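Long-range contact in stringent starvation protein A homolog (Haemophilus influenzae, PDB 3LYK), which belongs to the glutathione S-transferase superfamily and probably forms an equimolar complex with the RNA polymerase holoenzyme but not with the core enzyme: residues D95-W106 / F145-Y156. Sequence-based numbering, arbitrary orientation.
Sequences DRLLMLRIEQDW and FMNEEFGLVDCY
The side chains of selenomethionine Met99 and Tyr156, the two residues with the most surface buried here, cross at about a right angle. Met99 CG lies over one face of the Tyr156 ring, 3.9 Å from its centroid and offset toward the rim, a CH-pi contact. Met99 SE, 3.5 Å from Tyr156 CE1, stands oblique to the ring in a Met-aromatic contact and also touches Leu152 CB; the bend at chi3 (-94°) then sets the direction of CE, which also lies near Leu152 CB. Glu103 CG comes to the edge of the same ring; the carboxylate of Glu103 leads away to hydrogen-bond the hydroxyl of Tyr17.

Val153 is the knob of the interface, seated among Asp95, Leu98, Met99 and Ile102. Its two methyls divide the hole: Val153 CG2 lies 3.7 Å from Asp95 CB, whereas Val153 CG1 faces Leu98 CG and lies 4.0 Å from Ile102 CD1. Leu98 CD2 reaches Met146 CG at 3.7 Å, and Leu98 CD1 approaches the edge of the Phe145 ring, whose CZ meets Trp106 CH2 obliquely.

One polar link closes the Asp95 end. Asn147 ND2 donates to Asp95 OD1 over 3.1 Å in a nearly straight bond (175°), in the amide plane but from above the carboxylate plane. Asp154 ties the loop to its helix: OD1 accepts Phe145 N through the syn lone pair and OD2 accepts Gly151 N through the anti one; OD1 is also hydrogen-bonded to the Tyr182 hydroxyl.

Segments 95-106 and 152-156, of helices 89-115 and 152-165, run nearly parallel, 6° apart with 9.5 Å between their axes, in the all-helical C-terminal domain of the GST fold. Helix 118-134 covers Trp106, helix 16-27 of the thioredoxin-like domain touches Leu152 and Tyr156, and the second subunit packs against Leu97, Leu100 and Arg101.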
loop_
_atom_site.group_PDB
_atom_site.type_symbol
_atom_site.label_atom_id
_atom_site.label_comp_id
_atom_site.label_asym_id
_atom_site.label_seq_id
_atom_site.Cartn_x
_atom_site.Cartn_y
_atom_site.Cartn_z
ATOM N N ASP B 95 9.755 5.224 -6.436
ATOM C CA ASP B 95 8.791 6.207 -5.886
ATOM C C ASP B 95 7.838 5.594 -4.887
ATOM O O ASP B 95 7.508 6.217 -3.858
ATOM C CB ASP B 95 7.997 6.872 -7.007
ATOM C CG ASP B 95 8.838 7.875 -7.767
ATOM O OD1 ASP B 95 9.981 8.149 -7.318
ATOM O OD2 ASP B 95 8.374 8.384 -8.800
ATOM N N ARG B 96 7.361 4.389 -5.194
ATOM C CA ARG B 96 6.493 3.677 -4.265
ATOM C C ARG B 96 7.186 3.392 -2.943
ATOM O O ARG B 96 6.572 3.481 -1.855
ATOM C CB ARG B 96 5.967 2.365 -4.886
ATOM C CG ARG B 96 4.819 2.577 -5.916
ATOM C CD ARG B 96 4.117 1.285 -6.219
ATOM N NE ARG B 96 3.088 1.491 -7.231
ATOM C CZ ARG B 96 3.192 1.093 -8.501
ATOM N NH1 ARG B 96 4.294 0.450 -8.926
ATOM N NH2 ARG B 96 2.182 1.313 -9.346
ATOM N N LEU B 97 8.453 2.984 -3.030
ATOM C CA LEU B 97 9.204 2.633 -1.817
ATOM C C LEU B 97 9.468 3.893 -0.966
ATOM O O LEU B 97 9.359 3.874 0.267
ATOM C CB LEU B 97 10.523 1.958 -2.185
ATOM C CG LEU B 97 11.148 1.239 -0.981
ATOM C CD1 LEU B 97 10.231 0.160 -0.471
ATOM C CD2 LEU B 97 12.529 0.646 -1.305
ATOM N N LEU B 98 9.793 4.985 -1.653
ATOM C CA LEU B 98 9.968 6.300 -1.020
ATOM C C LEU B 98 8.716 6.736 -0.268
ATOM O O LEU B 98 8.784 7.164 0.883
ATOM C CB LEU B 98 10.311 7.307 -2.116
ATOM C CG LEU B 98 11.149 8.536 -1.875
ATOM C CD1 LEU B 98 12.200 8.251 -0.802
ATOM C CD2 LEU B 98 11.823 8.840 -3.202
HETATM N N MSE B 99 7.559 6.534 -0.888
HETATM C CA MSE B 99 6.294 6.883 -0.281
HETATM C C MSE B 99 6.028 6.089 0.960
HETATM O O MSE B 99 5.633 6.645 2.006
HETATM C CB MSE B 99 5.146 6.722 -1.300
HETATM C CG MSE B 99 5.127 7.907 -2.314
HETATM SE SE MSE B 99 3.729 7.675 -3.683
HETATM C CE MSE B 99 4.618 6.820 -5.170
ATOM N N LEU B 100 6.228 4.771 0.854
ATOM C CA LEU B 100 6.031 3.888 1.977
ATOM C C LEU B 100 6.901 4.328 3.151
ATOM O O LEU B 100 6.431 4.337 4.297
ATOM C CB LEU B 100 6.401 2.451 1.622
ATOM C CG LEU B 100 6.433 1.497 2.826
ATOM C CD1 LEU B 100 5.032 1.270 3.327
ATOM C CD2 LEU B 100 7.061 0.110 2.448
ATOM N N ARG B 101 8.148 4.670 2.865
ATOM C CA ARG B 101 9.091 5.050 3.908
ATOM C C ARG B 101 8.744 6.407 4.548
ATOM O O ARG B 101 8.876 6.570 5.770
ATOM C CB ARG B 101 10.508 5.086 3.366
ATOM C CG ARG B 101 11.082 3.663 3.069
ATOM C CD ARG B 101 12.458 3.717 2.459
ATOM N NE ARG B 101 13.320 4.608 3.221
ATOM C CZ ARG B 101 14.064 5.574 2.695
ATOM N NH1 ARG B 101 14.101 5.749 1.382
ATOM N NH2 ARG B 101 14.781 6.370 3.484
ATOM N N ILE B 102 8.320 7.369 3.728
ATOM C CA ILE B 102 7.830 8.639 4.261
ATOM C C ILE B 102 6.716 8.397 5.245
ATOM O O ILE B 102 6.791 8.822 6.397
ATOM C CB ILE B 102 7.448 9.623 3.138
ATOM C CG1 ILE B 102 8.735 10.045 2.449
ATOM C CG2 ILE B 102 6.655 10.839 3.715
ATOM C CD1 ILE B 102 8.533 10.591 1.047
ATOM N N GLU B 103 5.722 7.649 4.802
ATOM C CA GLU B 103 4.567 7.315 5.592
ATOM C C GLU B 103 4.935 6.536 6.869
ATOM O O GLU B 103 4.417 6.837 7.958
ATOM C CB GLU B 103 3.603 6.503 4.732
ATOM C CG GLU B 103 2.150 6.704 5.041
ATOM C CD GLU B 103 1.629 5.677 6.008
ATOM O OE1 GLU B 103 2.169 4.545 6.012
ATOM O OE2 GLU B 103 0.678 5.985 6.768
ATOM N N GLN B 104 5.856 5.586 6.753
ATOM C CA GLN B 104 6.205 4.723 7.872
ATOM C C GLN B 104 7.079 5.420 8.904
ATOM O O GLN B 104 6.841 5.305 10.098
ATOM C CB GLN B 104 6.937 3.472 7.348
ATOM C CG GLN B 104 6.530 2.230 8.044
ATOM C CD GLN B 104 6.667 0.994 7.130
ATOM O OE1 GLN B 104 5.678 0.516 6.551
ATOM N NE2 GLN B 104 7.885 0.494 6.997
ATOM N N ASP B 105 8.093 6.126 8.429
ATOM C CA ASP B 105 9.096 6.757 9.272
ATOM C C ASP B 105 8.701 8.184 9.758
ATOM O O ASP B 105 8.904 8.506 10.931
ATOM C CB ASP B 105 10.432 6.881 8.527
ATOM C CG ASP B 105 11.029 5.521 8.096
ATOM O OD1 ASP B 105 12.051 5.535 7.373
ATOM O OD2 ASP B 105 10.502 4.455 8.459
ATOM N N TRP B 106 8.176 9.043 8.867
ATOM C CA TRP B 106 7.899 10.438 9.253
ATOM C C TRP B 106 6.503 10.687 9.766
ATOM O O TRP B 106 6.346 11.381 10.762
ATOM C CB TRP B 106 8.214 11.399 8.124
ATOM C CG TRP B 106 9.652 11.442 7.763
ATOM C CD1 TRP B 106 10.711 10.977 8.507
ATOM C CD2 TRP B 106 10.213 12.043 6.602
ATOM N NE1 TRP B 106 11.893 11.223 7.851
ATOM C CE2 TRP B 106 11.617 11.879 6.681
ATOM C CE3 TRP B 106 9.668 12.724 5.497
ATOM C CZ2 TRP B 106 12.483 12.347 5.685
ATOM C CZ3 TRP B 106 10.525 13.196 4.514
ATOM C CH2 TRP B 106 11.916 13.004 4.608
ATOM N N PHE B 145 10.989 16.067 -4.988
ATOM C CA PHE B 145 11.595 15.183 -4.017
ATOM C C PHE B 145 12.093 13.889 -4.692
ATOM O O PHE B 145 11.305 12.978 -4.945
ATOM C CB PHE B 145 10.630 14.900 -2.878
ATOM C CG PHE B 145 11.283 14.362 -1.680
ATOM C CD1 PHE B 145 11.678 15.203 -0.653
ATOM C CD2 PHE B 145 11.521 12.991 -1.552
ATOM C CE1 PHE B 145 12.293 14.693 0.502
ATOM C CE2 PHE B 145 12.120 12.468 -0.396
ATOM C CZ PHE B 145 12.528 13.330 0.618
HETATM N N MSE B 146 13.397 13.846 -4.980
HETATM C CA MSE B 146 14.056 12.715 -5.664
HETATM C C MSE B 146 13.477 12.575 -7.059
HETATM O O MSE B 146 13.442 11.486 -7.586
HETATM C CB MSE B 146 13.842 11.381 -4.921
HETATM C CG MSE B 146 14.551 11.238 -3.590
HETATM SE SE MSE B 146 16.496 11.366 -3.901
HETATM C CE MSE B 146 16.902 9.497 -4.426
ATOM N N ASN B 147 12.970 13.664 -7.633
ATOM C CA ASN B 147 12.433 13.623 -8.983
ATOM C C ASN B 147 12.621 14.954 -9.670
ATOM O O ASN B 147 12.709 16.001 -9.006
ATOM C CB ASN B 147 10.943 13.196 -9.011
ATOM C CG ASN B 147 10.765 11.657 -8.921
ATOM O OD1 ASN B 147 11.159 10.939 -9.835
ATOM N ND2 ASN B 147 10.221 11.159 -7.808
ATOM N N GLU B 148 12.673 14.898 -10.997
ATOM C CA GLU B 148 12.783 16.071 -11.854
ATOM C C GLU B 148 11.463 16.811 -11.958
ATOM O O GLU B 148 11.468 18.031 -12.128
ATOM C CB GLU B 148 13.195 15.655 -13.274
ATOM C CG GLU B 148 14.575 15.015 -13.367
ATOM C CD GLU B 148 15.714 16.019 -13.113
ATOM O OE1 GLU B 148 15.470 17.253 -13.177
ATOM O OE2 GLU B 148 16.856 15.563 -12.848
ATOM N N GLU B 149 10.340 16.072 -11.901
ATOM C CA GLU B 149 9.000 16.660 -12.050
ATOM C C GLU B 149 8.158 16.383 -10.812
ATOM O O GLU B 149 8.396 15.419 -10.102
ATOM C CB GLU B 149 8.257 16.067 -13.254
ATOM C CG GLU B 149 8.925 16.278 -14.634
ATOM C CD GLU B 149 8.822 17.725 -15.085
ATOM O OE1 GLU B 149 7.689 18.278 -15.128
ATOM O OE2 GLU B 149 9.874 18.331 -15.369
ATOM N N PHE B 150 7.136 17.209 -10.598
ATOM C CA PHE B 150 6.264 17.075 -9.450
ATOM C C PHE B 150 5.483 15.766 -9.584
ATOM O O PHE B 150 4.993 15.466 -10.670
ATOM C CB PHE B 150 5.268 18.241 -9.436
ATOM C CG PHE B 150 4.304 18.207 -8.277
ATOM C CD1 PHE B 150 4.665 18.719 -7.045
ATOM C CD2 PHE B 150 3.023 17.694 -8.443
ATOM C CE1 PHE B 150 3.771 18.738 -5.980
ATOM C CE2 PHE B 150 2.116 17.697 -7.376
ATOM C CZ PHE B 150 2.493 18.219 -6.145
ATOM N N GLY B 151 5.319 15.026 -8.486
ATOM C CA GLY B 151 4.592 13.754 -8.580
ATOM C C GLY B 151 4.019 13.327 -7.260
ATOM O O GLY B 151 4.043 14.116 -6.281
ATOM N N LEU B 152 3.549 12.067 -7.206
ATOM C CA LEU B 152 2.933 11.520 -5.994
ATOM C C LEU B 152 3.819 11.573 -4.758
ATOM O O LEU B 152 3.296 11.720 -3.662
ATOM C CB LEU B 152 2.387 10.097 -6.216
ATOM C CG LEU B 152 1.265 9.910 -7.250
ATOM C CD1 LEU B 152 0.756 8.411 -7.270
ATOM C CD2 LEU B 152 0.085 10.877 -7.011
ATOM N N VAL B 153 5.136 11.420 -4.904
ATOM C CA VAL B 153 6.028 11.530 -3.718
ATOM C C VAL B 153 5.894 12.940 -3.064
ATOM O O VAL B 153 5.818 13.083 -1.833
ATOM C CB VAL B 153 7.507 11.255 -4.100
ATOM C CG1 VAL B 153 8.425 11.373 -2.880
ATOM C CG2 VAL B 153 7.652 9.824 -4.766
ATOM N N ASP B 154 5.823 13.965 -3.896
ATOM C CA ASP B 154 5.613 15.345 -3.409
ATOM C C ASP B 154 4.243 15.496 -2.739
ATOM O O ASP B 154 4.107 16.269 -1.790
ATOM C CB ASP B 154 5.782 16.325 -4.568
ATOM C CG ASP B 154 7.126 16.170 -5.235
ATOM O OD1 ASP B 154 8.152 16.507 -4.596
ATOM O OD2 ASP B 154 7.170 15.632 -6.377
ATOM N N CYS B 155 3.249 14.717 -3.192
ATOM C CA CYS B 155 1.958 14.676 -2.529
ATOM C C CYS B 155 2.054 14.050 -1.142
ATOM O O CYS B 155 1.140 14.225 -0.339
ATOM C CB CYS B 155 0.908 13.963 -3.383
ATOM S SG CYS B 155 0.671 14.816 -4.974
ATOM N N TYR B 156 3.140 13.322 -0.859
ATOM C CA TYR B 156 3.367 12.845 0.508
ATOM C C TYR B 156 4.187 13.875 1.305
ATOM O O TYR B 156 3.937 14.081 2.476
ATOM C CB TYR B 156 4.123 11.478 0.543
ATOM C CG TYR B 156 3.235 10.253 0.375
ATOM C CD1 TYR B 156 2.616 9.989 -0.852
ATOM C CD2 TYR B 156 3.022 9.358 1.431
ATOM C CE1 TYR B 156 1.794 8.891 -1.028
ATOM C CE2 TYR B 156 2.178 8.217 1.255
ATOM C CZ TYR B 156 1.583 8.006 0.023
ATOM O OH TYR B 156 0.757 6.933 -0.210
#